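Local coordinates for protein ferritin (PDB 7DIE) that probably takes up, oxidises and stores iron as a 24-subunit shell with iron sites inside each subunit, at residues E126-Q129 with W130-K133. Residues are numbered along the deposited sequence; the frame is centred on the assembly and turned at random.
Sequences ERMQ and WFVK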
ATOM      1  N   GLU A 126      44.604   2.352 -19.277  1.00 25.31           N
ATOM      2  CA  GLU A 126      43.161   2.497 -19.071  1.00 25.56           C
ATOM      3  C   GLU A 126      42.806   2.356 -17.585  1.00 26.92           C
ATOM      4  O   GLU A 126      42.043   3.156 -17.030  1.00 26.28           O
ATOM      5  CB  GLU A 126      42.427   1.458 -19.934  1.00 24.53           C
ATOM      6  CG  GLU A 126      40.897   1.645 -20.062  1.00 23.68           C
ATOM      7  CD  GLU A 126      40.124   1.338 -18.759  1.00 30.85           C
ATOM      8  OE1 GLU A 126      40.545   0.429 -17.998  1.00 27.71           O
ATOM      9  OE2 GLU A 126      39.082   2.010 -18.507  1.00 30.87           O
ATOM     10  N   ARG A 127      43.367   1.349 -16.916  1.00 24.21           N
ATOM     11  CA  ARG A 127      43.087   1.163 -15.492  1.00 24.26           C
ATOM     12  C   ARG A 127      43.579   2.347 -14.666  1.00 28.40           C
ATOM     13  O   ARG A 127      42.970   2.700 -13.648  1.00 25.73           O
ATOM     14  CB  ARG A 127      43.714  -0.155 -14.994  1.00 25.08           C
ATOM     15  CG  ARG A 127      43.760  -0.322 -13.447  1.00 25.53           C
ATOM     16  CD  ARG A 127      42.350  -0.578 -12.824  1.00 26.01           C
ATOM     17  NE  ARG A 127      41.470   0.595 -12.921  1.00 23.63           N
ATOM     18  CZ  ARG A 127      40.178   0.603 -12.591  1.00 31.98           C
ATOM     19  NH1 ARG A 127      39.612  -0.494 -12.100  1.00 25.81           N
ATOM     20  NH2 ARG A 127      39.454   1.710 -12.744  1.00 27.48           N
ATOM     21  N   MET A 128      44.642   3.007 -15.107  1.00 25.27           N
ATOM     22  CA  MET A 128      45.167   4.130 -14.341  1.00 26.94           C
ATOM     23  C   MET A 128      44.319   5.383 -14.459  1.00 24.90           C
ATOM     24  O   MET A 128      44.483   6.288 -13.633  1.00 25.25           O
ATOM     25  CB  MET A 128      46.613   4.440 -14.769  1.00 27.63           C
ATOM     26  CG  MET A 128      47.611   3.331 -14.369  1.00 25.58           C
ATOM     27  SD  MET A 128      47.564   2.874 -12.605  1.00 29.45           S
ATOM     28  CE  MET A 128      48.030   4.405 -11.796  1.00 25.59           C
ATOM     29  N   GLN A 129      43.402   5.460 -15.433  1.00 24.18           N
ATOM     30  CA  GLN A 129      42.636   6.694 -15.610  1.00 25.96           C
ATOM     31  C   GLN A 129      41.785   7.011 -14.384  1.00 27.95           C
ATOM     32  O   GLN A 129      41.650   8.180 -14.004  1.00 25.61           O
ATOM     33  CB  GLN A 129      41.762   6.608 -16.864  1.00 23.67           C
ATOM     34  CG  GLN A 129      42.576   6.523 -18.171  1.00 23.46           C
ATOM     35  CD  GLN A 129      43.682   7.558 -18.223  1.00 27.77           C
ATOM     36  OE1 GLN A 129      43.414   8.747 -18.301  1.00 28.21           O
ATOM     37  NE2 GLN A 129      44.941   7.106 -18.167  1.00 28.53           N
ATOM     38  N   TRP A 130      41.213   5.989 -13.743  1.00 24.92           N
ATOM     39  CA  TRP A 130      40.470   6.232 -12.506  1.00 27.03           C
ATOM     40  C   TRP A 130      41.353   6.907 -11.465  1.00 29.41           C
ATOM     41  O   TRP A 130      40.901   7.784 -10.720  1.00 24.34           O
ATOM     42  CB  TRP A 130      39.911   4.914 -11.944  1.00 26.40           C
ATOM     43  CG  TRP A 130      39.088   5.127 -10.680  1.00 30.26           C
ATOM     44  CD1 TRP A 130      37.734   5.347 -10.616  1.00 32.21           C
ATOM     45  CD2 TRP A 130      39.567   5.188  -9.327  1.00 28.99           C
ATOM     46  NE1 TRP A 130      37.343   5.516  -9.308  1.00 32.44           N
ATOM     47  CE2 TRP A 130      38.448   5.437  -8.499  1.00 28.56           C
ATOM     48  CE3 TRP A 130      40.830   5.055  -8.731  1.00 26.49           C
ATOM     49  CZ2 TRP A 130      38.555   5.558  -7.111  1.00 29.70           C
ATOM     50  CZ3 TRP A 130      40.933   5.179  -7.347  1.00 26.90           C
ATOM     51  CH2 TRP A 130      39.800   5.428  -6.557  1.00 29.13           C
ATOM     52  N   PHE A 131      42.618   6.502 -11.402  1.00 26.35           N
ATOM     53  CA  PHE A 131      43.554   7.017 -10.411  1.00 24.81           C
ATOM     54  C   PHE A 131      44.026   8.409 -10.766  1.00 24.96           C
ATOM     55  O   PHE A 131      44.267   9.224  -9.871  1.00 25.64           O
ATOM     56  CB  PHE A 131      44.758   6.070 -10.296  1.00 23.14           C
ATOM     57  CG  PHE A 131      44.418   4.754  -9.695  1.00 23.57           C
ATOM     58  CD1 PHE A 131      43.913   3.728 -10.481  1.00 24.28           C
ATOM     59  CD2 PHE A 131      44.578   4.541  -8.326  1.00 23.58           C
ATOM     60  CE1 PHE A 131      43.584   2.501  -9.919  1.00 24.65           C
ATOM     61  CE2 PHE A 131      44.247   3.293  -7.752  1.00 25.89           C
ATOM     62  CZ  PHE A 131      43.748   2.286  -8.544  1.00 23.20           C
ATOM     63  N   VAL A 132      44.205   8.683 -12.064  1.00 26.59           N
ATOM     64  CA  VAL A 132      44.514  10.044 -12.492  1.00 25.29           C
ATOM     65  C   VAL A 132      43.441  11.000 -11.982  1.00 28.59           C
ATOM     66  O   VAL A 132      43.736  12.045 -11.397  1.00 25.62           O
ATOM     67  CB  VAL A 132      44.629  10.130 -14.023  1.00 25.35           C
ATOM     68  CG1 VAL A 132      44.706  11.618 -14.442  1.00 24.16           C
ATOM     69  CG2 VAL A 132      45.837   9.349 -14.553  1.00 25.84           C
ATOM     70  N   LYS A 133      42.173  10.646 -12.195  1.00 26.72           N
ATOM     71  CA  LYS A 133      41.088  11.514 -11.746  1.00 25.07           C
ATOM     72  C   LYS A 133      41.019  11.574 -10.226  1.00 25.33           C
ATOM     73  O   LYS A 133      40.928  12.660  -9.639  1.00 27.84           O
ATOM     74  CB  LYS A 133      39.757  11.035 -12.337  1.00 30.50           C
ATOM     75  CG  LYS A 133      38.572  11.977 -12.086  1.00 34.11           C
ATOM     76  CD  LYS A 133      37.327  11.487 -12.827  1.00 34.08           C
ATOM     77  CE  LYS A 133      36.134  12.414 -12.616  1.00 42.98           C
ATOM     78  NZ  LYS A 133      36.421  13.806 -13.086  1.00 55.54           N
TER
HETATM   79  O   HOH W   1      40.214   3.581 -14.981  1.00 25.26           O
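Arg127 and Trp130 run side by side off one flank of helix 122-150, and a water sits where the helix would normally close a bond for itself. From Arg127 CB, CG leaves anti to the backbone N (chi1 167°), and bends at the next two torsions fold the chain forward along the helix. NE then comes to 4.1 Å from Phe131 CE1, and NH2 ends 3.3 Å from Trp130 CB, with the guanidinium steeply inclined to both rings. That same NH2 donates to the water, 3.0 Å away. The water also accepts from Trp130 N and donates to Glu126 O, 2.8 Å off; those two backbone atoms are 4.4 Å apart, too far for a direct i to i+4 bond. Three bonds therefore fix the water and bridge the opened turn.

The next pair, Arg127 O and Phe131 N, is not closed either; regular i to i+4 bonding resumes two residues on, Val132 N to Met128 O and Lys133 N to Gln129 O at 3.1 Å. Phe131 turns an edge to Arg127 O, while Trp130 CE3 lies 3.6 Å above the centre of its ring. Met128 SD makes an oblique Met-aromatic contact with that ring, 5.0 Å from its centroid. Phe131 also touches Val109 of helix 91-118 and Leu64 of helix 43-70. Trp130 meets His60 edge-to-face and makes a cation-pi contact with Arg63, beside the iron bound by Asp55, His60, Asp134 and Asp138. This is an early turn of one helix in a ferritin four-helix bundle, whose Trp130 side chain adjoins the iron site within the subunit.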